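Local structure of citrate synthase (Metallosphaera sedula, 6ABX) at residues R72-S75 and E76-T80. The protein probably catalyses the condensation of oxaloacetate with acetyl-CoA and water to citrate and CoA, a step of the tricarboxylic acid cycle. Numbering follows the deposited sequence.
Sequences RSIS and EDIST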
ATOM      1  N   ARG A  72      14.278   2.735  19.119  1.00 11.63           N
ATOM      2  CA  ARG A  72      14.320   3.967  18.277  1.00 11.68           C
ATOM      3  C   ARG A  72      15.438   4.017  17.225  1.00 11.99           C
ATOM      4  O   ARG A  72      15.340   4.891  16.327  1.00 12.07           O
ATOM      5  CB  ARG A  72      14.431   5.206  19.146  1.00 11.69           C
ATOM      6  CG  ARG A  72      13.181   5.522  19.939  1.00 11.82           C
ATOM      7  CD  ARG A  72      13.476   6.655  20.893  1.00 12.24           C
ATOM      8  NE  ARG A  72      12.350   6.989  21.716  1.00 11.69           N
ATOM      9  CZ  ARG A  72      12.412   7.571  22.898  1.00 11.83           C
ATOM     10  NH1 ARG A  72      13.568   8.082  23.328  1.00 10.86           N
ATOM     11  NH2 ARG A  72      11.303   7.694  23.611  1.00 12.09           N
ATOM     12  N   SER A  73      16.479   3.174  17.332  1.00 12.98           N
ATOM     13  CA  SER A  73      17.655   3.241  16.442  1.00 13.47           C
ATOM     14  C   SER A  73      17.300   2.707  15.070  1.00 14.03           C
ATOM     15  O   SER A  73      16.512   1.745  14.992  1.00 15.82           O
ATOM     16  CB  SER A  73      18.838   2.416  16.949  1.00 15.42           C
ATOM     17  OG  SER A  73      19.305   2.989  18.115  1.00 22.97           O
ATOM     18  N   ILE A  74      17.919   3.289  14.049  1.00 13.49           N
ATOM     19  CA  ILE A  74      17.741   2.806  12.693  1.00 14.45           C
ATOM     20  C   ILE A  74      19.042   2.177  12.184  1.00 14.76           C
ATOM     21  O   ILE A  74      20.158   2.573  12.582  1.00 13.78           O
ATOM     22  CB  ILE A  74      17.223   3.927  11.783  1.00 15.02           C
ATOM     23  CG1 ILE A  74      18.137   5.154  11.808  1.00 14.07           C
ATOM     24  CG2 ILE A  74      15.792   4.286  12.150  1.00 15.55           C
ATOM     25  CD1 ILE A  74      17.725   6.264  10.832  1.00 15.84           C
ATOM     26  N   SER A  75      18.877   1.288  11.217  1.00 15.14           N
ATOM     27  CA  SER A  75      20.016   0.570  10.632  1.00 15.85           C
ATOM     28  C   SER A  75      20.917   1.514   9.862  1.00 17.90           C
ATOM     29  O   SER A  75      20.518   2.589   9.418  1.00 15.65           O
ATOM     30  CB  SER A  75      19.563  -0.566   9.763  1.00 15.88           C
ATOM     31  OG  SER A  75      18.886  -0.105   8.593  1.00 15.87           O
ATOM     32  N   GLU A  76      22.178   1.080   9.709  1.00 20.67           N
ATOM     33  CA  GLU A  76      23.111   1.849   8.893  1.00 21.81           C
ATOM     34  C   GLU A  76      22.599   2.023   7.450  1.00 19.65           C
ATOM     35  O   GLU A  76      22.767   3.133   6.862  1.00 18.92           O
ATOM     36  CB  GLU A  76      24.492   1.169   8.913  1.00 27.19           C
ATOM     37  CG  GLU A  76      25.319   1.638  10.081  1.00 37.56           C
ATOM     38  CD  GLU A  76      25.878   3.045   9.938  1.00 45.95           C
ATOM     39  OE1 GLU A  76      26.053   3.498   8.783  1.00 61.52           O
ATOM     40  OE2 GLU A  76      26.159   3.675  10.979  1.00 59.90           O
ATOM     41  N   ASP A  77      22.002   0.971   6.877  1.00 18.91           N
ATOM     42  CA  ASP A  77      21.484   0.991   5.525  1.00 22.53           C
ATOM     43  C   ASP A  77      20.433   2.104   5.408  1.00 18.83           C
ATOM     44  O   ASP A  77      20.378   2.878   4.423  1.00 18.33           O
ATOM     45  CB  ASP A  77      20.892  -0.353   5.129  1.00 25.17           C
ATOM     46  CG  ASP A  77      21.943  -1.311   4.591  1.00 32.89           C
ATOM     47  OD1 ASP A  77      23.162  -1.000   4.741  1.00 34.94           O
ATOM     48  OD2 ASP A  77      21.534  -2.351   4.032  1.00 42.67           O
ATOM     49  N   ILE A  78      19.586   2.200   6.444  1.00 16.57           N
ATOM     50  CA  ILE A  78      18.449   3.145   6.402  1.00 15.09           C
ATOM     51  C   ILE A  78      18.991   4.555   6.605  1.00 15.39           C
ATOM     52  O   ILE A  78      18.625   5.421   5.867  1.00 13.86           O
ATOM     53  CB  ILE A  78      17.320   2.765   7.378  1.00 14.70           C
ATOM     54  CG1 ILE A  78      16.553   1.570   6.801  1.00 15.45           C
ATOM     55  CG2 ILE A  78      16.389   3.926   7.660  1.00 14.90           C
ATOM     56  CD1 ILE A  78      15.554   0.952   7.739  1.00 17.12           C
ATOM     57  N   SER A  79      19.890   4.731   7.583  1.00 16.39           N
ATOM     58  CA  SER A  79      20.391   6.046   7.837  1.00 15.78           C
ATOM     59  C   SER A  79      21.180   6.546   6.634  1.00 16.23           C
ATOM     60  O   SER A  79      21.069   7.728   6.329  1.00 15.61           O
ATOM     61  CB  SER A  79      21.177   6.195   9.122  1.00 18.30           C
ATOM     62  OG  SER A  79      22.293   5.321   9.155  1.00 19.99           O
ATOM     63  N   THR A  80      22.013   5.689   6.018  1.00 16.05           N
ATOM     64  CA  THR A  80      22.753   6.113   4.824  1.00 16.80           C
ATOM     65  C   THR A  80      21.791   6.526   3.697  1.00 15.24           C
ATOM     66  O   THR A  80      22.009   7.545   3.048  1.00 15.39           O
ATOM     67  CB  THR A  80      23.791   5.087   4.348  1.00 18.64           C
ATOM     68  OG1 THR A  80      24.739   5.039   5.415  1.00 19.53           O
ATOM     69  CG2 THR A  80      24.448   5.493   3.046  1.00 20.04           C
TER
HETATM   70  O   HOH W   1      22.314   4.142  11.617  1.00 24.20           O
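S75 caps the N-terminus of helix 76-85 by accepting the backbone N-H of I78: S75 OG lies 3.2 Å from I78 N, with an N-H...O angle of 147°. S75 chi1 of 67° places OG between its own N and carbonyl carbon, turned back over the first turn. The backbone of the same residue starts the helical bonding, S75 O taking S79 N at 2.9 Å in a nearly straight bond (168°), while I78 N reaches S75 O only weakly. The cap hydroxyl also touches the side chain whose amide it accepts, S75 OG lying 3.4 Å from I78 CG1. One residue earlier, I74 runs its longer branch alongside the turn; with CG1 between the backbone N and the carbonyl carbon and chi2 extended, I74 CD1 comes to 3.9 Å from S79 CB and touches I78 CG2 at 4.2 Å. On the polar side of S79 a water ties loop to helix: it donates to I74 O at 2.8 Å and lies 2.7 Å from S79 OG. Further out, S75 OG also hydrogen-bonds E105 of helix 91-105, against which I78 packs, whereas I74 and S79 lean on helix 112-134. D77, in the first turn, forms a salt bridge with R84 of the second subunit, so this helix start also takes part in the dimer interface. With an alanine here in place of S75 the OG is gone, and the I78 amide would probably be left with just its weak bond to the backbone O, and E105 without this hydroxyl. Away from the known oxaloacetate and acetyl-CoA sites, the contact is a classic serine N-cap backed by an apolar contact from the preceding residue. Its chemistry implies a well-defined helix start: one hydroxyl both caps an amide of the first turn and, through E105, ties the helix start to helix 91-105.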